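PDB 3U0A: acyl-CoA thioesterase II TesB2 from Mycobacterium marinum, which probably hydrolyses fatty acyl-CoA thioesters to free fatty acids and coenzyme A. Local coordinates for residues L11-L16 against S45-V50. Residues are numbered along the deposited sequence; the frame is centred on the assembly and turned at random.
Sequences LDLEQL and SLVSAV. With NA (sodium ion), chain G; SO4 (sulfate ion), chain D.
Leu11 meets the helix at Val47, its CD1 lying 3.9 Å from Val47 CG2, and the two side chains run roughly perpendicular to each other. The CB of Leu11 does not aim straight at the helix, but CD1 at the end of the side chain comes nearer. Leu11 and Val47 both also pack on Cys191 of helix 186-200, so this edge of the contact joins the two helices as well as the N-terminal arm. The other Val47 methyl, CG1, is placed anti to the backbone N (chi1 171°), which brings it within 3.9 Å of Leu13 CD1 and 4.0 Å of the carbonyl oxygen of Leu11. Helix 34-51 is the central helix of the N-terminal hotdog domain, around which the antiparallel strands wrap, and residues 11-13 run across its flank on the way to strand 14-17. Leu13, directed at the helix, is buried: besides touching Val47, its CD1 lies 3.2 Å from Ser48 OG, a carbon-oxygen contact and not a hydrogen bond. Phe78 and Tyr21 touch both Leu13 and Ser48, while the backbone oxygen of Leu13 accepts a hydrogen bond from Arg51 farther along the helix. Beyond Leu13 the chain diverges from the helix. Gln15, extended beyond CG, sends NE2 to within 2.8 Å of O3 of a sulfate ion, probably from the crystallisation liquor, in a weak, bent hydrogen bond (128° at the hydrogen). On the helix, the carbonyl oxygen of Val50 binds a sodium ion at 2.8 Å, which the carbonyl oxygen of Val53 and a water also coordinate.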
loop_
_atom_site.group_PDB
_atom_site.type_symbol
_atom_site.label_atom_id
_atom_site.label_comp_id
_atom_site.label_asym_id
_atom_site.label_seq_id
_atom_site.Cartn_x
_atom_site.Cartn_y
_atom_site.Cartn_z
ATOM N N LEU A 11 20.697 7.201 8.517
ATOM C CA LEU A 11 20.405 7.117 9.938
ATOM C C LEU A 11 20.919 8.330 10.718
ATOM O O LEU A 11 20.496 8.553 11.834
ATOM C CB LEU A 11 20.976 5.813 10.512
ATOM C CG LEU A 11 19.984 4.633 10.535
ATOM C CD1 LEU A 11 19.362 4.305 9.175
ATOM C CD2 LEU A 11 20.722 3.440 11.103
ATOM N N ASP A 12 21.776 9.133 10.099
ATOM C CA ASP A 12 22.396 10.290 10.745
ATOM C C ASP A 12 21.431 11.474 10.727
ATOM O O ASP A 12 21.283 12.132 9.711
ATOM C CB ASP A 12 23.748 10.611 10.033
ATOM C CG ASP A 12 24.543 11.809 10.677
ATOM O OD1 ASP A 12 24.439 12.049 11.928
ATOM O OD2 ASP A 12 25.312 12.501 9.917
ATOM N N LEU A 13 20.749 11.715 11.843
ATOM C CA LEU A 13 19.832 12.843 11.995
ATOM C C LEU A 13 20.219 13.701 13.188
ATOM O O LEU A 13 20.482 13.163 14.254
ATOM C CB LEU A 13 18.411 12.351 12.272
ATOM C CG LEU A 13 17.514 11.780 11.177
ATOM C CD1 LEU A 13 16.188 11.468 11.876
ATOM C CD2 LEU A 13 17.323 12.712 9.989
ATOM N N GLU A 14 20.211 15.020 13.027
ATOM C CA GLU A 14 20.342 15.934 14.147
ATOM C C GLU A 14 18.983 16.118 14.813
ATOM O O GLU A 14 18.000 16.370 14.148
ATOM C CB GLU A 14 20.833 17.306 13.646
ATOM C CG GLU A 14 21.152 18.316 14.757
ATOM C CD GLU A 14 21.362 19.759 14.263
ATOM O OE1 GLU A 14 21.174 20.039 13.043
ATOM O OE2 GLU A 14 21.703 20.625 15.104
ATOM N N GLN A 15 18.894 16.048 16.121
ATOM C CA GLN A 15 17.606 16.347 16.742
ATOM C C GLN A 15 17.538 17.774 17.210
ATOM O O GLN A 15 18.280 18.171 18.063
ATOM C CB GLN A 15 17.338 15.438 17.918
ATOM C CG GLN A 15 16.124 15.812 18.754
ATOM C CD GLN A 15 15.954 14.833 19.880
ATOM O OE1 GLN A 15 16.887 14.125 20.200
ATOM N NE2 GLN A 15 14.778 14.760 20.458
ATOM N N LEU A 16 16.597 18.513 16.662
ATOM C CA LEU A 16 16.434 19.894 16.946
ATOM C C LEU A 16 15.569 20.135 18.166
ATOM O O LEU A 16 15.743 21.155 18.822
ATOM C CB LEU A 16 15.775 20.573 15.761
ATOM C CG LEU A 16 16.513 20.557 14.439
ATOM C CD1 LEU A 16 15.662 21.274 13.439
ATOM C CD2 LEU A 16 17.866 21.243 14.603
ATOM N N SER A 45 12.700 10.290 6.805
ATOM C CA SER A 45 11.393 10.457 7.412
ATOM C C SER A 45 11.048 9.273 8.322
ATOM O O SER A 45 10.522 9.470 9.398
ATOM C CB SER A 45 10.310 10.622 6.347
ATOM O OG SER A 45 10.606 11.668 5.474
ATOM N N LEU A 46 11.349 8.050 7.892
ATOM C CA LEU A 46 11.093 6.870 8.743
ATOM C C LEU A 46 11.996 6.838 9.976
ATOM O O LEU A 46 11.534 6.548 11.086
ATOM C CB LEU A 46 11.254 5.556 7.973
ATOM C CG LEU A 46 11.137 4.272 8.790
ATOM C CD1 LEU A 46 9.767 4.062 9.371
ATOM C CD2 LEU A 46 11.520 3.061 7.977
ATOM N N VAL A 47 13.276 7.155 9.766
ATOM C CA VAL A 47 14.231 7.133 10.852
ATOM C C VAL A 47 13.782 8.100 11.930
ATOM O O VAL A 47 13.898 7.805 13.107
ATOM C CB VAL A 47 15.642 7.461 10.368
ATOM C CG1 VAL A 47 16.608 7.654 11.547
ATOM C CG2 VAL A 47 16.115 6.374 9.445
ATOM N N SER A 48 13.238 9.238 11.514
ATOM C CA SER A 48 12.648 10.211 12.444
ATOM C C SER A 48 11.489 9.656 13.260
ATOM O O SER A 48 11.309 9.989 14.439
ATOM C CB SER A 48 12.118 11.398 11.656
ATOM O OG SER A 48 13.142 12.342 11.465
ATOM N N ALA A 49 10.659 8.868 12.592
ATOM C CA ALA A 49 9.566 8.212 13.241
ATOM C C ALA A 49 10.136 7.260 14.317
ATOM O O ALA A 49 9.664 7.265 15.437
ATOM C CB ALA A 49 8.720 7.471 12.205
ATOM N N VAL A 50 11.169 6.497 13.949
ATOM C CA VAL A 50 11.729 5.444 14.757
ATOM C C VAL A 50 12.352 5.986 16.080
ATOM O O VAL A 50 12.335 5.323 17.139
ATOM C CB VAL A 50 12.756 4.652 13.927
ATOM C CG1 VAL A 50 13.566 3.692 14.787
ATOM C CG2 VAL A 50 12.054 3.897 12.830
HETATM NA NA NA G . 12.316 2.706 18.043
HETATM S S SO4 D . 12.504 12.395 23.000
HETATM O O1 SO4 D . 11.083 12.504 23.506
HETATM O O2 SO4 D . 12.677 11.130 22.239
HETATM O O3 SO4 D . 12.810 13.527 22.072
HETATM O O4 SO4 D . 13.476 12.526 24.172
HETATM O O HOH W 1 11.537 0.945 16.592
#